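Local coordinates for protein PA1221 (Pseudomonas aeruginosa, PDB 4DG8) that combines an AMP-binding domain of the ANL clan with a phosphopantetheine attachment site, and holds adenosine monophosphate in this structure, at residues Ala383-Leu388 against Arg396-Gly401. Sequence-based numbering, arbitrary orientation.
Sequences ASFVEL and RAYRTG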
loop_
_atom_site.group_PDB
_atom_site.type_symbol
_atom_site.label_atom_id
_atom_site.label_comp_id
_atom_site.label_asym_id
_atom_site.label_seq_id
_atom_site.Cartn_x
_atom_site.Cartn_y
_atom_site.Cartn_z
ATOM N N ALA A 383 2.791 22.246 -1.288
ATOM C CA ALA A 383 3.963 22.182 -0.426
ATOM C C ALA A 383 4.797 20.904 -0.623
ATOM O O ALA A 383 6.021 20.942 -0.539
ATOM C CB ALA A 383 3.542 22.312 1.035
ATOM N N SER A 384 4.130 19.769 -0.829
ATOM C CA SER A 384 4.805 18.466 -0.920
ATOM C C SER A 384 5.368 18.095 -2.301
ATOM O O SER A 384 6.359 17.359 -2.400
ATOM C CB SER A 384 3.890 17.343 -0.412
ATOM O OG SER A 384 3.579 17.526 0.956
ATOM N N PHE A 385 4.699 18.563 -3.353
ATOM C CA PHE A 385 5.108 18.285 -4.727
ATOM C C PHE A 385 5.609 19.573 -5.357
ATOM O O PHE A 385 4.826 20.474 -5.648
ATOM C CB PHE A 385 3.939 17.723 -5.547
ATOM C CG PHE A 385 3.372 16.422 -5.008
ATOM C CD1 PHE A 385 3.736 15.200 -5.570
ATOM C CD2 PHE A 385 2.480 16.423 -3.946
ATOM C CE1 PHE A 385 3.213 13.996 -5.077
ATOM C CE2 PHE A 385 1.952 15.229 -3.447
ATOM C CZ PHE A 385 2.312 14.018 -4.007
ATOM N N VAL A 386 6.918 19.640 -5.585
ATOM C CA VAL A 386 7.571 20.880 -5.972
ATOM C C VAL A 386 8.501 20.642 -7.147
ATOM O O VAL A 386 8.973 19.536 -7.345
ATOM C CB VAL A 386 8.425 21.403 -4.814
ATOM C CG1 VAL A 386 7.585 21.506 -3.555
ATOM C CG2 VAL A 386 9.609 20.465 -4.579
ATOM N N GLU A 387 8.783 21.683 -7.916
ATOM C CA GLU A 387 9.724 21.553 -9.014
ATOM C C GLU A 387 11.165 21.695 -8.533
ATOM O O GLU A 387 11.501 22.632 -7.816
ATOM C CB GLU A 387 9.404 22.539 -10.142
ATOM C CG GLU A 387 8.231 22.091 -11.009
ATOM C CD GLU A 387 8.241 22.733 -12.386
ATOM O OE1 GLU A 387 8.594 23.928 -12.483
ATOM O OE2 GLU A 387 7.906 22.037 -13.369
ATOM N N LEU A 388 12.000 20.732 -8.905
ATOM C CA LEU A 388 13.408 20.730 -8.525
ATOM C C LEU A 388 14.239 20.329 -9.734
ATOM O O LEU A 388 13.734 19.674 -10.643
ATOM C CB LEU A 388 13.654 19.740 -7.385
ATOM C CG LEU A 388 13.090 20.142 -6.025
ATOM C CD1 LEU A 388 13.221 18.990 -5.056
ATOM C CD2 LEU A 388 13.791 21.392 -5.489
ATOM N N ARG A 396 8.828 18.090 -11.798
ATOM C CA ARG A 396 8.023 17.840 -10.612
ATOM C C ARG A 396 8.660 16.738 -9.764
ATOM O O ARG A 396 9.184 15.749 -10.289
ATOM C CB ARG A 396 6.597 17.476 -10.999
ATOM C CG ARG A 396 5.622 17.412 -9.838
ATOM C CD ARG A 396 4.202 17.470 -10.378
ATOM N NE ARG A 396 3.216 17.629 -9.314
ATOM C CZ ARG A 396 2.422 16.662 -8.859
ATOM N NH1 ARG A 396 2.480 15.433 -9.370
ATOM N NH2 ARG A 396 1.559 16.934 -7.889
ATOM N N ALA A 397 8.609 16.925 -8.450
ATOM C CA ALA A 397 9.298 16.060 -7.501
ATOM C C ALA A 397 8.558 15.957 -6.161
ATOM O O ALA A 397 7.895 16.898 -5.719
ATOM C CB ALA A 397 10.725 16.570 -7.276
ATOM N N TYR A 398 8.682 14.802 -5.528
ATOM C CA TYR A 398 8.143 14.564 -4.199
ATOM C C TYR A 398 9.284 14.326 -3.213
ATOM O O TYR A 398 10.077 13.385 -3.374
ATOM C CB TYR A 398 7.186 13.360 -4.203
ATOM C CG TYR A 398 6.656 13.029 -2.825
ATOM C CD1 TYR A 398 5.683 13.823 -2.221
ATOM C CD2 TYR A 398 7.151 11.943 -2.109
ATOM C CE1 TYR A 398 5.209 13.539 -0.932
ATOM C CE2 TYR A 398 6.677 11.646 -0.833
ATOM C CZ TYR A 398 5.699 12.449 -0.251
ATOM O OH TYR A 398 5.217 12.159 1.018
ATOM N N ARG A 399 9.372 15.195 -2.208
ATOM C CA ARG A 399 10.292 15.013 -1.085
ATOM C C ARG A 399 9.687 14.034 -0.080
ATOM O O ARG A 399 8.638 14.302 0.504
ATOM C CB ARG A 399 10.546 16.357 -0.400
ATOM C CG ARG A 399 11.148 17.404 -1.314
ATOM C CD ARG A 399 11.186 18.771 -0.650
ATOM N NE ARG A 399 12.057 18.800 0.520
ATOM C CZ ARG A 399 12.485 19.920 1.101
ATOM N NH1 ARG A 399 12.121 21.102 0.612
ATOM N NH2 ARG A 399 13.279 19.863 2.169
ATOM N N THR A 400 10.364 12.911 0.135
ATOM C CA THR A 400 9.777 11.795 0.868
ATOM C C THR A 400 9.780 11.946 2.393
ATOM O O THR A 400 8.971 11.312 3.089
ATOM C CB THR A 400 10.521 10.482 0.551
ATOM O OG1 THR A 400 11.901 10.657 0.867
ATOM C CG2 THR A 400 10.376 10.092 -0.925
ATOM N N GLY A 401 10.708 12.749 2.903
ATOM C CA GLY A 401 10.994 12.769 4.331
ATOM C C GLY A 401 11.815 11.556 4.776
ATOM O O GLY A 401 12.057 11.349 5.970
HETATM O O HOH W 1 4.291 14.971 2.461
HETATM O O HOH W 2 7.143 16.537 -0.041
#
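Phe385 is held between Arg396 and Tyr398 on one face of a twisted antiparallel hairpin, a worked example of an aromatic residue packing where helix gives way to strand. With CG anti to its carbonyl carbon (chi1 -60°), its ring receives Tyr398 CD1 over one face, 3.8 Å from Phe385 CE1. The plane of the Arg396 guanidinium is turned 11° from that of the ring, and Arg396 NH2 comes 3.4 Å from Phe385 CB. The side chain of Tyr398, also packed on Pro311, is about 7 Å from bound adenosine monophosphate. In the backbone, Val386 N donates to Ala397 O at 2.9 Å, while the return bond from Ala397 N to Val386 O is weak. On the Ala397 face packing is sparser: Leu388 CD1 meets Ala397 CB at 4.1 Å, and Arg399 is exposed, as is Glu387 on the Phe385 face. Where the first strand begins, water instead donates to Ser384 O (2.6 Å) and Arg399 O (2.7 Å); another links Ser384 OG, itself bonded to Arg380 O, with Tyr398 OH. Arg396 NH1 bonds Ala371 O and NH2, weakly, Gln372 O, consistent with the cation keeping one face against Phe385 while backbone carbonyls take its N-H groups.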